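Local atomic coordinates of peptidoglycan N-acetylglucosamine deacetylase (PDB entry 5JMU), a protein that probably removes N-acetyl groups from N-acetylglucosamine of peptidoglycan, using a zinc ion held in its NodB-type polysaccharide deacetylase domain. Residues H76-K81 with F93-Q98; Q84-E89 with G131-L136. All coordinates share one frame; numbering follows the deposited sequence.

Interaction 1. Residues H76-K81 with F93-Q98. With ZN (zinc ion), chain C.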
ATOM      1  N   HIS A  76      -3.937   4.095   4.549  1.00 10.55           N
ATOM      2  CA  HIS A  76      -4.744   2.862   4.479  1.00  9.65           C
ATOM      3  C   HIS A  76      -6.035   3.129   5.264  1.00 12.26           C
ATOM      4  O   HIS A  76      -7.124   3.240   4.687  1.00 12.76           O
ATOM      5  CB  HIS A  76      -3.939   1.675   5.013  1.00  9.98           C
ATOM      6  CG  HIS A  76      -4.501   0.311   4.702  1.00 11.69           C
ATOM      7  ND1 HIS A  76      -5.161   0.007   3.522  1.00 10.81           N
ATOM      8  CD2 HIS A  76      -4.446  -0.834   5.423  1.00 12.77           C
ATOM      9  CE1 HIS A  76      -5.510  -1.283   3.558  1.00 10.39           C
ATOM     10  NE2 HIS A  76      -5.102  -1.809   4.702  1.00 10.87           N
ATOM     11  N   SER A  77      -5.890   3.338   6.561  1.00 10.03           N
ATOM     12  CA  SER A  77      -7.049   3.663   7.404  1.00 10.85           C
ATOM     13  C   SER A  77      -6.591   3.930   8.830  1.00 11.75           C
ATOM     14  O   SER A  77      -5.687   3.270   9.306  1.00 12.70           O
ATOM     15  CB  SER A  77      -8.055   2.490   7.395  1.00 12.54           C
ATOM     16  OG  SER A  77      -9.023   2.684   8.421  1.00 12.44           O
ATOM     17  N   ALA A  78      -7.183   4.902   9.507  1.00 11.22           N
ATOM     18  CA  ALA A  78      -6.763   5.110  10.889  1.00 11.92           C
ATOM     19  C   ALA A  78      -7.155   3.921  11.748  1.00 12.57           C
ATOM     20  O   ALA A  78      -6.323   3.380  12.485  1.00 13.04           O
ATOM     21  CB  ALA A  78      -7.365   6.446  11.467  1.00 12.35           C
ATOM     22  N   SER A  79      -8.436   3.536  11.706  1.00 12.73           N
ATOM     23  CA  SER A  79      -8.915   2.463  12.552  1.00 13.52           C
ATOM     24  C   SER A  79      -8.765   1.063  11.976  1.00 14.16           C
ATOM     25  O   SER A  79      -8.708   0.099  12.754  1.00 15.79           O
ATOM     26  CB  SER A  79     -10.400   2.657  12.893  1.00 14.66           C
ATOM     27  OG  SER A  79     -11.180   2.471  11.714  1.00 14.18           O
ATOM     28  N   HIS A  80      -8.762   0.986  10.648  1.00 14.21           N
ATOM     29  CA  HIS A  80      -8.785  -0.275   9.920  1.00 15.04           C
ATOM     30  C   HIS A  80      -9.918  -1.163  10.431  1.00 19.24           C
ATOM     31  O   HIS A  80      -9.773  -2.389  10.526  1.00 18.85           O
ATOM     32  CB  HIS A  80      -7.432  -0.999  10.049  1.00 15.49           C
ATOM     33  CG  HIS A  80      -7.165  -1.992   8.959  1.00 17.68           C
ATOM     34  ND1 HIS A  80      -7.545  -3.319   9.046  1.00 29.67           N
ATOM     35  CD2 HIS A  80      -6.514  -1.866   7.778  1.00 13.79           C
ATOM     36  CE1 HIS A  80      -7.159  -3.963   7.954  1.00 27.59           C
ATOM     37  NE2 HIS A  80      -6.527  -3.106   7.170  1.00 16.01           N
ATOM     38  N   LYS A  81     -11.053  -0.555  10.767  1.00 14.15           N
ATOM     39  CA  LYS A  81     -12.218  -1.317  11.166  1.00 16.08           C
ATOM     40  C   LYS A  81     -13.259  -1.233  10.061  1.00 15.63           C
ATOM     41  O   LYS A  81     -13.870  -0.164   9.840  1.00 15.77           O
ATOM     42  CB  LYS A  81     -12.793  -0.807  12.488  1.00 17.96           C
ATOM     43  CG  LYS A  81     -11.924  -1.108  13.703  1.00 22.39           C
ATOM     44  CD  LYS A  81     -12.539  -0.480  14.941  1.00 36.12           C
ATOM     45  CE  LYS A  81     -11.555  -0.443  16.103  1.00 45.17           C
ATOM     46  NZ  LYS A  81     -11.937   0.617  17.088  1.00 49.81           N
ATOM     47  N   PHE A  93     -14.615   9.003   5.228  1.00 11.32           N
ATOM     48  CA  PHE A  93     -13.724  10.164   5.105  1.00 11.38           C
ATOM     49  C   PHE A  93     -13.347  10.703   6.469  1.00 13.34           C
ATOM     50  O   PHE A  93     -12.242  11.223   6.603  1.00 15.31           O
ATOM     51  CB  PHE A  93     -14.342  11.257   4.213  1.00 13.15           C
ATOM     52  CG  PHE A  93     -14.216  10.918   2.759  1.00 14.71           C
ATOM     53  CD1 PHE A  93     -12.960  10.850   2.172  1.00 16.05           C
ATOM     54  CD2 PHE A  93     -15.336  10.553   2.003  1.00 12.96           C
ATOM     55  CE1 PHE A  93     -12.816  10.489   0.814  1.00 17.64           C
ATOM     56  CE2 PHE A  93     -15.203  10.205   0.658  1.00 16.04           C
ATOM     57  CZ  PHE A  93     -13.954  10.165   0.072  1.00 13.13           C
ATOM     58  N   ASP A  94     -14.202  10.566   7.489  1.00 12.46           N
ATOM     59  CA  ASP A  94     -13.735  10.938   8.827  1.00 14.96           C
ATOM     60  C   ASP A  94     -12.498  10.124   9.206  1.00 14.32           C
ATOM     61  O   ASP A  94     -11.499  10.668   9.705  1.00 14.20           O
ATOM     62  CB  ASP A  94     -14.823  10.732   9.875  1.00 14.61           C
ATOM     63  CG  ASP A  94     -15.904  11.834   9.866  1.00 23.52           C
ATOM     64  OD1 ASP A  94     -15.746  12.873   9.216  1.00 23.09           O
ATOM     65  OD2 ASP A  94     -16.924  11.617  10.539  1.00 23.67           O
ATOM     66  N   ASP A  95     -12.547   8.825   8.959  1.00 12.20           N
ATOM     67  CA  ASP A  95     -11.378   7.994   9.224  1.00 12.47           C
ATOM     68  C   ASP A  95     -10.181   8.311   8.331  1.00 11.31           C
ATOM     69  O   ASP A  95      -9.045   8.378   8.824  1.00 12.45           O
ATOM     70  CB  ASP A  95     -11.786   6.522   9.082  1.00 12.85           C
ATOM     71  CG  ASP A  95     -10.627   5.570   9.347  1.00 12.88           C
ATOM     72  OD1 ASP A  95     -10.454   5.178  10.526  1.00 14.26           O
ATOM     73  OD2 ASP A  95      -9.956   5.207   8.351  1.00 12.98           O
ATOM     74  N   LEU A  96     -10.413   8.549   7.045  1.00 10.87           N
ATOM     75  CA  LEU A  96      -9.315   8.849   6.124  1.00 10.44           C
ATOM     76  C   LEU A  96      -8.625  10.143   6.577  1.00 13.10           C
ATOM     77  O   LEU A  96      -7.378  10.218   6.628  1.00 13.35           O
ATOM     78  CB  LEU A  96      -9.861   8.968   4.682  1.00 11.52           C
ATOM     79  CG  LEU A  96      -8.843   9.350   3.608  1.00 14.03           C
ATOM     80  CD1 LEU A  96      -9.338   8.786   2.283  1.00 15.65           C
ATOM     81  CD2 LEU A  96      -8.714  10.865   3.428  1.00 16.14           C
ATOM     82  N   GLU A  97      -9.440  11.134   6.937  1.00 11.86           N
ATOM     83  CA  GLU A  97      -8.885  12.420   7.389  1.00 11.90           C
ATOM     84  C   GLU A  97      -8.118  12.312   8.690  1.00 14.82           C
ATOM     85  O   GLU A  97      -7.102  13.004   8.881  1.00 14.89           O
ATOM     86  CB  GLU A  97     -10.012  13.457   7.514  1.00 15.32           C
ATOM     87  CG  GLU A  97     -10.562  13.859   6.149  1.00 22.52           C
ATOM     88  CD  GLU A  97     -11.759  14.802   6.295  1.00 37.78           C
ATOM     89  OE1 GLU A  97     -12.057  15.225   7.454  1.00 41.67           O
ATOM     90  OE2 GLU A  97     -12.409  15.096   5.257  1.00 39.11           O
ATOM     91  N   GLN A  98      -8.589  11.470   9.607  1.00 12.58           N
ATOM     92  CA  GLN A  98      -7.815  11.248  10.844  1.00 13.36           C
ATOM     93  C   GLN A  98      -6.425  10.691  10.503  1.00 13.41           C
ATOM     94  O   GLN A  98      -5.389  11.110  11.083  1.00 14.11           O
ATOM     95  CB  GLN A  98      -8.573  10.288  11.755  1.00 16.11           C
ATOM     96  CG  GLN A  98      -9.725  11.021  12.461  1.00 22.61           C
ATOM     97  CD  GLN A  98     -10.749  10.061  13.031  1.00 29.79           C
ATOM     98  OE1 GLN A  98     -11.957  10.335  13.018  1.00 28.33           O
ATOM     99  NE2 GLN A  98     -10.274   8.921  13.524  1.00 29.33           N
TER
HETATM  100 ZN    ZN C 502      -5.267  -3.738   5.517  0.80 13.50          ZN
HETATM  101  O   HOH W   1      -4.202  -4.561   3.961  1.00 11.73           O
HETATM  102  O   HOH W   2      -5.370  -5.732   6.206  1.00 12.36           O
HETATM  103  O   HOH W   3      -7.049  -4.184   4.360  1.00 12.78           O
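The zinc-binding HSASH loop of this NodB-type deacetylase domain, H76-H80, is tied to helix 89-107 by one buried carboxylate, that of D95, which receives S77, A78 and S79 together. The D95 side chain leaves the helix with CG opposite its backbone N (chi1 -180°), which carries the carboxylate into the turn after strand 72-77. OD2 accepts from OG of S77 at 2.7 Å and from N of A78 at 3.0 Å, the two donors arriving on the syn side but from opposite faces of the carboxylate. OD1 takes the amide of S79 on its syn lone pair, N to OD1 2.9 Å and fairly straight at 158°, while OG of S79 bonds to the same OD1 from above the plane. The methyl of A78 points toward the helix, its CB 4.0 Å from CB of Q98. Both serine hydroxyls also accept within the loop: OG of S77 receives N of H80 at 2.8 Å, an ST motif, and OG of S79 receives N of K81, an ST turn. H76 and H80 leave the backbone on the side facing away from the helix, and their NE2 atoms bind zinc at 2.1 and 2.2 Å, respectively; D28 and three waters complete the site. Four bonds therefore fix the rotation of the D95 carboxylate and satisfy both oxygens. Such a cluster of donors would be expected to keep the buried acid ionised, and D95, through OG of S77, is placed to steady the backbone of the zinc ligand H80.

Interaction 2. Residues Q84-E89 with G131-L136. With MG (magnesium ion), chain D.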
ATOM      1  N   GLN A  84     -16.731   0.079  10.723  1.00 20.42           N
ATOM      2  CA  GLN A  84     -16.834   1.484  11.080  0.54 19.62           C
ATOM      3  C   GLN A  84     -16.681   2.317   9.818  1.00 21.35           C
ATOM      4  O   GLN A  84     -17.552   3.120   9.478  1.00 23.77           O
ATOM      5  CB  GLN A  84     -15.775   1.880  12.108  0.54 22.93           C
ATOM      6  CG  GLN A  84     -15.876   1.109  13.423  0.54 24.20           C
ATOM      7  CD  GLN A  84     -15.077   1.727  14.561  0.54 26.46           C
ATOM      8  OE1 GLN A  84     -14.308   2.670  14.378  0.54 25.46           O
ATOM      9  NE2 GLN A  84     -15.278   1.198  15.759  0.54 28.58           N
ATOM     10  N   ILE A  85     -15.593   2.095   9.099  1.00 13.93           N
ATOM     11  CA  ILE A  85     -15.309   2.980   7.982  1.00 13.40           C
ATOM     12  C   ILE A  85     -16.226   2.784   6.778  1.00 14.53           C
ATOM     13  O   ILE A  85     -16.307   3.681   5.912  1.00 13.98           O
ATOM     14  CB  ILE A  85     -13.817   2.846   7.528  1.00 13.09           C
ATOM     15  CG1 ILE A  85     -13.598   1.483   6.819  1.00 12.86           C
ATOM     16  CG2 ILE A  85     -12.910   3.021   8.761  1.00 12.38           C
ATOM     17  CD1 ILE A  85     -12.158   1.248   6.269  1.00 14.92           C
ATOM     18  N   TYR A  86     -16.875   1.624   6.665  1.00 12.12           N
ATOM     19  CA  TYR A  86     -17.676   1.410   5.468  1.00 11.93           C
ATOM     20  C   TYR A  86     -19.189   1.520   5.745  1.00 13.28           C
ATOM     21  O   TYR A  86     -20.017   1.075   4.934  1.00 13.23           O
ATOM     22  CB  TYR A  86     -17.338   0.056   4.819  1.00 12.02           C
ATOM     23  CG  TYR A  86     -15.994   0.041   4.089  1.00 12.92           C
ATOM     24  CD1 TYR A  86     -15.591   1.110   3.286  1.00 13.05           C
ATOM     25  CD2 TYR A  86     -15.138  -1.092   4.176  1.00 12.83           C
ATOM     26  CE1 TYR A  86     -14.376   1.084   2.618  1.00 10.37           C
ATOM     27  CE2 TYR A  86     -13.940  -1.132   3.494  1.00 11.78           C
ATOM     28  CZ  TYR A  86     -13.589  -0.052   2.693  1.00 11.92           C
ATOM     29  OH  TYR A  86     -12.419  -0.017   1.974  1.00 12.65           O
ATOM     30  N   THR A  87     -19.559   2.137   6.865  1.00 13.03           N
ATOM     31  CA  THR A  87     -20.990   2.305   7.139  1.00 13.69           C
ATOM     32  C   THR A  87     -21.572   3.515   6.355  1.00 13.51           C
ATOM     33  O   THR A  87     -22.778   3.579   6.121  1.00 15.87           O
ATOM     34  CB  THR A  87     -21.252   2.499   8.617  1.00 19.59           C
ATOM     35  OG1 THR A  87     -20.454   3.582   9.107  1.00 19.38           O
ATOM     36  CG2 THR A  87     -20.899   1.233   9.376  1.00 18.55           C
ATOM     37  N   SER A  88     -20.744   4.492   5.969  1.00 13.23           N
ATOM     38  CA  SER A  88     -21.251   5.630   5.206  1.00 14.23           C
ATOM     39  C   SER A  88     -20.048   6.315   4.559  1.00 13.90           C
ATOM     40  O   SER A  88     -18.933   6.148   5.036  1.00 13.58           O
ATOM     41  CB  SER A  88     -22.008   6.625   6.087  1.00 15.00           C
ATOM     42  OG  SER A  88     -21.132   7.240   7.002  1.00 15.11           O
ATOM     43  N   GLU A  89     -20.275   7.089   3.493  1.00 15.91           N
ATOM     44  CA  GLU A  89     -19.209   7.926   2.936  1.00 14.95           C
ATOM     45  C   GLU A  89     -18.607   8.844   4.015  1.00 13.16           C
ATOM     46  O   GLU A  89     -17.395   9.043   4.055  1.00 13.70           O
ATOM     47  CB  GLU A  89     -19.779   8.799   1.798  1.00 18.85           C
ATOM     48  CG  GLU A  89     -20.168   7.994   0.563  1.00 21.17           C
ATOM     49  CD  GLU A  89     -21.157   8.737  -0.357  1.00 18.31           C
ATOM     50  OE1 GLU A  89     -21.043  10.030  -0.619  1.00 17.52           O
ATOM     51  OE2 GLU A  89     -22.012   7.945  -0.836  1.00 16.72           O
ATOM     52  N   GLY A 131     -23.165  -0.380  -2.264  1.00 15.12           N
ATOM     53  CA  GLY A 131     -22.885   0.680  -3.219  1.00 15.91           C
ATOM     54  C   GLY A 131     -21.793   1.640  -2.780  1.00 15.36           C
ATOM     55  O   GLY A 131     -21.381   2.513  -3.581  1.00 11.99           O
ATOM     56  N   ILE A 132     -21.298   1.515  -1.549  1.00 11.89           N
ATOM     57  CA  ILE A 132     -20.354   2.526  -1.088  1.00 11.49           C
ATOM     58  C   ILE A 132     -19.040   2.591  -1.878  1.00 12.75           C
ATOM     59  O   ILE A 132     -18.473   3.678  -2.014  1.00 11.99           O
ATOM     60  CB  ILE A 132     -20.086   2.365   0.432  1.00 11.48           C
ATOM     61  CG1 ILE A 132     -19.479   3.660   1.023  1.00 12.34           C
ATOM     62  CG2 ILE A 132     -19.252   1.064   0.765  1.00 12.77           C
ATOM     63  CD1 ILE A 132     -19.291   3.601   2.562  1.00 15.48           C
HETATM   64  N   MSE A 133     -18.532   1.475  -2.400  1.00 11.05           N
HETATM   65  CA  MSE A 133     -17.268   1.593  -3.106  1.00 10.77           C
HETATM   66  C   MSE A 133     -17.418   2.310  -4.439  1.00 10.96           C
HETATM   67  O   MSE A 133     -16.505   3.011  -4.875  1.00 11.14           O
HETATM   68  CB  MSE A 133     -16.619   0.194  -3.341  1.00 11.25           C
HETATM   69  CG  MSE A 133     -16.395  -0.575  -2.057  1.00 11.71           C
HETATM   70 SE   MSE A 133     -15.447   0.385  -0.662  0.71 14.18          SE
HETATM   71  CE  MSE A 133     -14.049   0.813  -1.644  1.00 10.71           C
ATOM     72  N   THR A 134     -18.541   2.109  -5.116  1.00 11.41           N
ATOM     73  CA  THR A 134     -18.769   2.871  -6.350  1.00 13.14           C
ATOM     74  C   THR A 134     -18.781   4.372  -6.040  1.00 12.77           C
ATOM     75  O   THR A 134     -18.248   5.191  -6.818  1.00 13.49           O
ATOM     76  CB  THR A 134     -20.096   2.439  -6.992  1.00 14.65           C
ATOM     77  OG1 THR A 134     -19.922   1.125  -7.582  1.00 14.40           O
ATOM     78  CG2 THR A 134     -20.556   3.444  -8.078  1.00 12.87           C
ATOM     79  N   GLN A 135     -19.401   4.743  -4.926  1.00 11.64           N
ATOM     80  CA  GLN A 135     -19.357   6.168  -4.548  1.00 11.72           C
ATOM     81  C   GLN A 135     -17.944   6.585  -4.150  1.00 13.87           C
ATOM     82  O   GLN A 135     -17.470   7.639  -4.575  1.00 14.31           O
ATOM     83  CB  GLN A 135     -20.298   6.477  -3.383  1.00 11.88           C
ATOM     84  CG  GLN A 135     -21.804   6.215  -3.726  1.00 13.10           C
ATOM     85  CD  GLN A 135     -22.271   6.945  -4.987  1.00 13.57           C
ATOM     86  OE1 GLN A 135     -21.943   8.131  -5.186  1.00 13.65           O
ATOM     87  NE2 GLN A 135     -23.022   6.262  -5.848  1.00 13.43           N
ATOM     88  N   LEU A 136     -17.292   5.803  -3.301  1.00 10.84           N
ATOM     89  CA  LEU A 136     -15.989   6.255  -2.813  1.00 10.49           C
ATOM     90  C   LEU A 136     -14.881   6.383  -3.869  1.00 10.44           C
ATOM     91  O   LEU A 136     -14.029   7.277  -3.737  1.00 11.17           O
ATOM     92  CB  LEU A 136     -15.473   5.311  -1.702  1.00 10.15           C
ATOM     93  CG  LEU A 136     -16.276   5.382  -0.395  1.00 11.78           C
ATOM     94  CD1 LEU A 136     -15.727   4.307   0.596  1.00 11.70           C
ATOM     95  CD2 LEU A 136     -16.209   6.822   0.220  1.00 12.76           C
TER
HETATM   96 MG    MG D 503     -21.983  11.154  -2.316  1.00 12.02          MG
HETATM   97  O   HOH W   4     -23.357   9.552  -2.332  1.00 13.34           O
HETATM   98  O   HOH W   5     -20.785  10.031  -3.622  1.00 10.63           O
HETATM   99  O   HOH W   6     -20.440  12.542  -2.243  1.00 14.31           O
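Y86 and the selenomethionine M133 form a Met-aromatic contact where the loop after helix 82-85 meets the first turn of helix 132-142. The selenium comes in obliquely, 4.1 Å from the centroid of the Y86 ring and 36° off its normal, and is nearest to CE1 at 3.5 Å. The bend of the M133 chain at chi2 (-52°) brings SE to the ring, and CE lies near OH of Y86. CD1 of L136 lies at the ring edge, near its plane, 4.0 Å from CE1 of Y86. One ring face is backed by CG1 of I85, over its centre, and OH is anchored by the carbonyl O of P117. I132 points into the bend of the loop, and its extended CG1 branch pushes CD1 among backbone atoms, 3.5 Å from both O of Y86 and C of S88. E89 begins helix 89-107, its side chain extended beyond CG, and runs alongside L136 but pointing the other way, CG to CD2 4.1 Å. The end of E89 lies across Q135, OE2 3.4 Å from CG of Q135, with carboxylate and amide planes 23° apart. Apolar packing thus gives way to a polar, hydrated edge beside a magnesium ion. Water 4, bound to the metal, donates to OE2 of E89, and water 5, also on the metal, lies within hydrogen-bonding distance of OE1 of Q135, a second-shell atom. The other carboxylate oxygen, OE1 of E89, coordinates the magnesium directly at 2.2 Å.

Running from the N terminus, strand 72-77 ends in the zinc loop, which leads into helix 82-85, the loop holding Y86 and then helix 89-107. Interaction 1 closes a short loop, bringing 93-98 back onto 76-81 across 11 intervening residues. Interaction 2 closes a longer one, joining 84-89 to 131-136 after 41 residues. Their segments alternate along the chain, so the two closures cross rather than nest. I85 bridges them, its CG2 lying 3.5 Å from CG of D95, and F93 packs on L136. Together they link the edge of the parallel sheet, helix 89-107 and helix 132-142, from the zinc site out to the magnesium ion.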